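Local coordinates for phosphoinositide 3-kinase adapter protein 1 (Homo sapiens, PDB 5FOR) that links B-cell receptor and Toll-like receptor signalling to phosphoinositide 3-kinase as an adapter, and is represented here by its TIR domain, at residues 71-76 against 106-111; 15-20 against 98-103. All blocks are in the same frame, centred on the assembly; numbering follows the deposited sequence.

Contact 1: 71-76 against 106-111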
loop_
_atom_site.group_PDB
_atom_site.type_symbol
_atom_site.label_atom_id
_atom_site.label_comp_id
_atom_site.label_asym_id
_atom_site.label_seq_id
_atom_site.Cartn_x
_atom_site.Cartn_y
_atom_site.Cartn_z
ATOM N N GLU A 71 5.253 -9.174 8.129
ATOM C CA GLU A 71 4.252 -10.150 7.706
ATOM C C GLU A 71 3.829 -9.908 6.268
ATOM O O GLU A 71 3.481 -10.837 5.557
ATOM C CB GLU A 71 3.044 -10.103 8.635
ATOM C CG GLU A 71 2.045 -11.216 8.425
ATOM C CD GLU A 71 0.864 -11.141 9.396
ATOM O OE1 GLU A 71 0.958 -10.390 10.394
ATOM O OE2 GLU A 71 -0.155 -11.832 9.153
ATOM N N LEU A 72 3.873 -8.653 5.828
ATOM C CA LEU A 72 3.475 -8.364 4.485
ATOM C C LEU A 72 4.553 -8.838 3.499
ATOM O O LEU A 72 4.210 -9.458 2.496
ATOM C CB LEU A 72 3.173 -6.876 4.307
ATOM C CG LEU A 72 2.666 -6.636 2.875
ATOM C CD1 LEU A 72 1.225 -6.158 2.841
ATOM C CD2 LEU A 72 3.573 -5.683 2.096
ATOM N N VAL A 73 5.839 -8.584 3.766
ATOM C CA VAL A 73 6.836 -8.981 2.773
ATOM C C VAL A 73 6.888 -10.504 2.681
ATOM O O VAL A 73 7.172 -11.032 1.606
ATOM C CB VAL A 73 8.274 -8.379 2.997
ATOM C CG1 VAL A 73 8.282 -7.175 3.887
ATOM C CG2 VAL A 73 9.310 -9.428 3.373
ATOM N N GLN A 74 6.544 -11.216 3.752
ATOM C CA GLN A 74 6.422 -12.679 3.648
ATOM C C GLN A 74 5.495 -13.111 2.509
ATOM O O GLN A 74 5.660 -14.202 1.969
ATOM C CB GLN A 74 5.925 -13.295 4.949
ATOM C CG GLN A 74 7.029 -13.642 5.925
ATOM C CD GLN A 74 6.496 -13.864 7.326
ATOM O OE1 GLN A 74 5.305 -14.143 7.513
ATOM N NE2 GLN A 74 7.371 -13.729 8.322
ATOM N N HIS A 75 4.557 -12.248 2.109
ATOM C CA HIS A 75 3.665 -12.590 0.994
ATOM C C HIS A 75 4.352 -12.355 -0.326
ATOM O O HIS A 75 3.947 -12.932 -1.337
ATOM C CB HIS A 75 2.337 -11.810 1.050
ATOM C CG HIS A 75 1.500 -12.120 2.251
ATOM N ND1 HIS A 75 2.052 -12.531 3.456
ATOM C CD2 HIS A 75 0.169 -12.160 2.432
ATOM C CE1 HIS A 75 1.092 -12.755 4.321
ATOM N NE2 HIS A 75 -0.069 -12.549 3.729
ATOM N N PHE A 76 5.394 -11.522 -0.328
ATOM C CA PHE A 76 6.219 -11.381 -1.528
ATOM C C PHE A 76 6.922 -12.695 -1.890
ATOM O O PHE A 76 7.380 -12.863 -3.014
ATOM C CB PHE A 76 7.274 -10.272 -1.390
ATOM C CG PHE A 76 6.709 -8.908 -1.099
ATOM C CD1 PHE A 76 5.363 -8.642 -1.324
ATOM C CD2 PHE A 76 7.544 -7.861 -0.701
ATOM C CE1 PHE A 76 4.832 -7.392 -1.087
ATOM C CE2 PHE A 76 7.017 -6.575 -0.476
ATOM C CZ PHE A 76 5.652 -6.351 -0.668
ATOM N N GLU A 106 17.933 -3.352 -1.157
ATOM C CA GLU A 106 18.184 -3.602 -2.572
ATOM C C GLU A 106 17.530 -4.897 -3.043
ATOM O O GLU A 106 17.185 -5.024 -4.220
ATOM C CB GLU A 106 19.686 -3.649 -2.834
ATOM C CG GLU A 106 20.399 -2.346 -2.525
ATOM C CD GLU A 106 20.806 -1.608 -3.786
ATOM O OE1 GLU A 106 19.949 -0.919 -4.379
ATOM O OE2 GLU A 106 21.981 -1.724 -4.190
ATOM N N GLU A 107 17.350 -5.848 -2.123
ATOM C CA GLU A 107 16.654 -7.102 -2.432
ATOM C C GLU A 107 15.232 -6.921 -2.969
ATOM O O GLU A 107 14.751 -7.776 -3.726
ATOM C CB GLU A 107 16.549 -8.004 -1.213
ATOM C CG GLU A 107 17.778 -8.226 -0.391
ATOM C CD GLU A 107 17.478 -9.229 0.692
ATOM O OE1 GLU A 107 17.191 -10.394 0.343
ATOM O OE2 GLU A 107 17.506 -8.857 1.887
ATOM N N PHE A 108 14.544 -5.850 -2.555
ATOM C CA PHE A 108 13.173 -5.630 -3.002
ATOM C C PHE A 108 13.107 -5.421 -4.528
ATOM O O PHE A 108 12.084 -5.713 -5.156
ATOM C CB PHE A 108 12.534 -4.446 -2.252
ATOM C CG PHE A 108 12.225 -4.750 -0.808
ATOM C CD1 PHE A 108 11.309 -5.737 -0.481
ATOM C CD2 PHE A 108 12.877 -4.069 0.225
ATOM C CE1 PHE A 108 11.030 -6.044 0.848
ATOM C CE2 PHE A 108 12.610 -4.369 1.549
ATOM C CZ PHE A 108 11.669 -5.362 1.863
ATOM N N LEU A 109 14.206 -4.956 -5.123
ATOM C CA LEU A 109 14.295 -4.780 -6.575
ATOM C C LEU A 109 14.119 -6.101 -7.340
ATOM O O LEU A 109 13.773 -6.096 -8.520
ATOM C CB LEU A 109 15.636 -4.137 -6.949
ATOM C CG LEU A 109 15.769 -2.695 -6.478
ATOM C CD1 LEU A 109 17.175 -2.184 -6.704
ATOM C CD2 LEU A 109 14.750 -1.814 -7.191
ATOM N N ASP A 110 14.376 -7.224 -6.669
ATOM C CA ASP A 110 14.148 -8.547 -7.254
ATOM C C ASP A 110 12.672 -8.897 -7.317
ATOM O O ASP A 110 12.261 -9.690 -8.158
ATOM C CB ASP A 110 14.878 -9.623 -6.459
ATOM C CG ASP A 110 16.375 -9.519 -6.585
ATOM O OD1 ASP A 110 16.839 -8.898 -7.562
ATOM O OD2 ASP A 110 17.085 -10.044 -5.703
ATOM N N PHE A 111 11.874 -8.319 -6.420
ATOM C CA PHE A 111 10.441 -8.581 -6.411
ATOM C C PHE A 111 9.693 -7.532 -7.214
ATOM O O PHE A 111 8.778 -7.856 -7.951
ATOM C CB PHE A 111 9.924 -8.652 -4.973
ATOM C CG PHE A 111 10.532 -9.772 -4.183
ATOM C CD1 PHE A 111 11.769 -9.617 -3.577
ATOM C CD2 PHE A 111 9.889 -10.994 -4.075
ATOM C CE1 PHE A 111 12.346 -10.666 -2.857
ATOM C CE2 PHE A 111 10.457 -12.036 -3.353
ATOM C CZ PHE A 111 11.688 -11.875 -2.747
#

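Contact 2: 15-20 against 98-103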
loop_
_atom_site.group_PDB
_atom_site.type_symbol
_atom_site.label_atom_id
_atom_site.label_comp_id
_atom_site.label_asym_id
_atom_site.label_seq_id
_atom_site.Cartn_x
_atom_site.Cartn_y
_atom_site.Cartn_z
ATOM N N PRO A 15 -2.030 -7.988 9.134
ATOM C CA PRO A 15 -2.505 -7.749 10.507
ATOM C C PRO A 15 -1.475 -7.183 11.484
ATOM O O PRO A 15 -1.891 -6.476 12.394
ATOM C CB PRO A 15 -2.997 -9.136 10.957
ATOM C CG PRO A 15 -3.323 -9.898 9.628
ATOM C CD PRO A 15 -2.355 -9.343 8.627
ATOM N N ASP A 16 -0.179 -7.419 11.305
ATOM C CA ASP A 16 0.785 -6.827 12.244
ATOM C C ASP A 16 0.906 -5.294 12.129
ATOM O O ASP A 16 1.469 -4.662 13.019
ATOM C CB ASP A 16 2.171 -7.474 12.097
ATOM C CG ASP A 16 2.757 -7.336 10.687
ATOM O OD1 ASP A 16 2.020 -6.904 9.769
ATOM O OD2 ASP A 16 3.952 -7.692 10.498
ATOM N N ALA A 17 0.368 -4.716 11.055
ATOM C CA ALA A 17 0.386 -3.272 10.828
ATOM C C ALA A 17 -1.048 -2.681 10.818
ATOM O O ALA A 17 -1.293 -1.583 10.295
ATOM C CB ALA A 17 1.116 -2.954 9.501
ATOM N N GLU A 18 -1.970 -3.444 11.392
ATOM C CA GLU A 18 -3.373 -3.072 11.590
ATOM C C GLU A 18 -3.621 -1.628 12.070
ATOM O O GLU A 18 -4.484 -0.928 11.552
ATOM C CB GLU A 18 -3.989 -4.045 12.602
ATOM C CG GLU A 18 -5.445 -3.809 12.894
ATOM C CD GLU A 18 -6.298 -4.158 11.712
ATOM O OE1 GLU A 18 -6.155 -5.297 11.224
ATOM O OE2 GLU A 18 -7.097 -3.304 11.264
ATOM N N GLU A 19 -2.893 -1.205 13.093
ATOM C CA GLU A 19 -3.078 0.122 13.652
ATOM C C GLU A 19 -2.547 1.222 12.734
ATOM O O GLU A 19 -3.132 2.308 12.686
ATOM C CB GLU A 19 -2.430 0.194 15.038
ATOM C CG GLU A 19 -2.839 -1.003 15.891
ATOM C CD GLU A 19 -2.209 -1.024 17.267
ATOM O OE1 GLU A 19 -2.258 0.021 17.953
ATOM O OE2 GLU A 19 -1.696 -2.100 17.673
ATOM N N TRP A 20 -1.464 0.957 11.997
ATOM C CA TRP A 20 -0.999 1.925 11.009
ATOM C C TRP A 20 -2.076 2.139 9.964
ATOM O O TRP A 20 -2.229 3.220 9.422
ATOM C CB TRP A 20 0.299 1.480 10.330
ATOM C CG TRP A 20 1.441 2.041 11.057
ATOM C CD1 TRP A 20 2.295 1.375 11.894
ATOM C CD2 TRP A 20 1.827 3.417 11.096
ATOM N NE1 TRP A 20 3.208 2.254 12.433
ATOM C CE2 TRP A 20 2.947 3.512 11.959
ATOM C CE3 TRP A 20 1.345 4.577 10.478
ATOM C CZ2 TRP A 20 3.584 4.720 12.228
ATOM C CZ3 TRP A 20 1.983 5.777 10.741
ATOM C CH2 TRP A 20 3.098 5.838 11.607
ATOM N N LEU A 98 4.793 2.600 2.995
ATOM C CA LEU A 98 5.143 3.027 4.332
ATOM C C LEU A 98 5.973 1.936 4.996
ATOM O O LEU A 98 5.550 0.787 5.081
ATOM C CB LEU A 98 3.902 3.336 5.166
ATOM C CG LEU A 98 4.315 3.595 6.620
ATOM C CD1 LEU A 98 4.890 4.975 6.690
ATOM C CD2 LEU A 98 3.171 3.440 7.587
ATOM N N LEU A 99 7.156 2.300 5.458
ATOM C CA LEU A 99 8.037 1.346 6.133
ATOM C C LEU A 99 7.589 1.119 7.553
ATOM O O LEU A 99 7.757 1.997 8.392
ATOM C CB LEU A 99 9.483 1.848 6.139
ATOM C CG LEU A 99 10.078 2.130 4.763
ATOM C CD1 LEU A 99 11.521 2.611 4.877
ATOM C CD2 LEU A 99 10.004 0.889 3.926
ATOM N N CYS A 100 7.048 -0.064 7.828
ATOM C CA CYS A 100 6.586 -0.432 9.176
ATOM C C CYS A 100 7.483 -1.473 9.840
ATOM O O CYS A 100 7.128 -2.658 9.883
ATOM C CB CYS A 100 5.162 -0.998 9.148
ATOM S SG CYS A 100 3.913 0.086 8.573
ATOM N N GLY A 101 8.625 -1.049 10.367
ATOM C CA GLY A 101 9.548 -1.964 11.038
ATOM C C GLY A 101 10.311 -2.874 10.080
ATOM O O GLY A 101 10.760 -3.944 10.450
ATOM N N VAL A 102 10.395 -2.433 8.831
ATOM C CA VAL A 102 11.153 -3.082 7.780
ATOM C C VAL A 102 12.119 -2.053 7.198
ATOM O O VAL A 102 11.705 -1.004 6.687
ATOM C CB VAL A 102 10.249 -3.634 6.655
ATOM C CG1 VAL A 102 11.127 -4.116 5.495
ATOM C CG2 VAL A 102 9.311 -4.754 7.159
ATOM N N ARG A 103 13.403 -2.357 7.254
ATOM C CA ARG A 103 14.423 -1.491 6.675
ATOM C C ARG A 103 14.314 -1.583 5.128
ATOM O O ARG A 103 14.049 -2.656 4.600
ATOM C CB ARG A 103 15.803 -1.909 7.220
ATOM C CG ARG A 103 16.943 -1.016 6.836
ATOM C CD ARG A 103 18.295 -1.684 7.131
ATOM N NE ARG A 103 18.677 -1.494 8.521
ATOM C CZ ARG A 103 19.671 -0.706 8.926
ATOM N NH1 ARG A 103 20.422 -0.048 8.044
ATOM N NH2 ARG A 103 19.920 -0.587 10.221
#

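Contact 1: 71-76 against 106-111
Phe76 and Phe111 mark the closest backbone approach, with CA atoms 7.0 Å apart, where helix 70-76 meets a helically turned piece of the loop between strands 95-99 and 119-121. No hydrogen bond crosses between 71-76 and 106-111, and the side-chain contacts are apolar. Phe108 reaches over with the edge of its ring. Val73 CB sits at that edge, near the ring plane, 4.2 Å from Phe108 CE1. The same CE1 is 4.2 Å from Phe76 CD2, so the two aromatic rings meet at their edges. Leu68 touches Val73, Phe76 and Phe108 alike, which seats the contact at the C-terminal end of the central strand, 63-68, in the parallel sheet of the TIR fold. Phe111 instead meets the start of the Phe76 side chain, its CD2 3.8 Å from Phe76 CB. The backbone O of Phe76 also approaches the Phe111 ring, obliquely. The Phe76 CG is anti to its own carbonyl carbon (chi1 -58°), and the ring folds back along its helix, one face over Val73 CA and Leu72 O. Phe112 packs edge-to-face with the Phe76 ring. His77 does the same with Phe111, whose backbone O accepts a hydrogen bond from Gln86 NE2.

Contact 2: 15-20 against 98-103
Leu98, in strand 95-99, lays its CD2 over one face of the Trp20 indole. This is a CH-pi contact, with CD2 4.0 Å from the centroid of the six-membered ring. The nearest ring atom is Trp20 CE3, at 3.6 Å from Leu98 CD2. In Leu98, CG is anti to the backbone N (chi1 172°), and the Leu98 and Trp20 side chains cross at about a right angle. Cys100 follows two residues on. It has two conformers, so its sulfur contacts are less certain. In one of them SG stands over the same face, 4.2 Å from the centroid of the Trp20 five-membered ring and 28° off the ring normal, a sulfur-aromatic contact. In that conformer SG also lies 4.2 Å from Ala17 CB. Ala17 is the N-cap residue of helix 18-30, and its CA comes within 7.0 Å of Cys100 CA. The segments thus join the first turn of this helix to the C-terminal part of strand 95-99 in the parallel sheet of the TIR domain. Leu67 and Tyr130 each touch both Trp20 and Leu98. With no hydrogen bond between 15-20 and 98-103, the contact probably rests on shape and dispersion, chiefly the Leu98 methyl on the indole face.

How the contacts relate
Contacts 1 and 2 have centres 14 Å apart and touch each other directly. Asp16 OD2 lies 3.1 Å from Glu71 N, a probable hydrogen bond that ties segment 15-20 to helix 70-76. Between the second segments, Phe108 CZ packs 3.9 Å from Val102 CG1, so 106-111 rests on 98-103. The four segments alternate along the chain, and Leu68, which borders contact 1, also touches Val102. The iodinated ligand I3C is remote from contact 2, about 12 Å from the Trp20 side chain. A pentaethylene glycol, probably from the crystallisation liquor, comes within about 3 Å of that side chain.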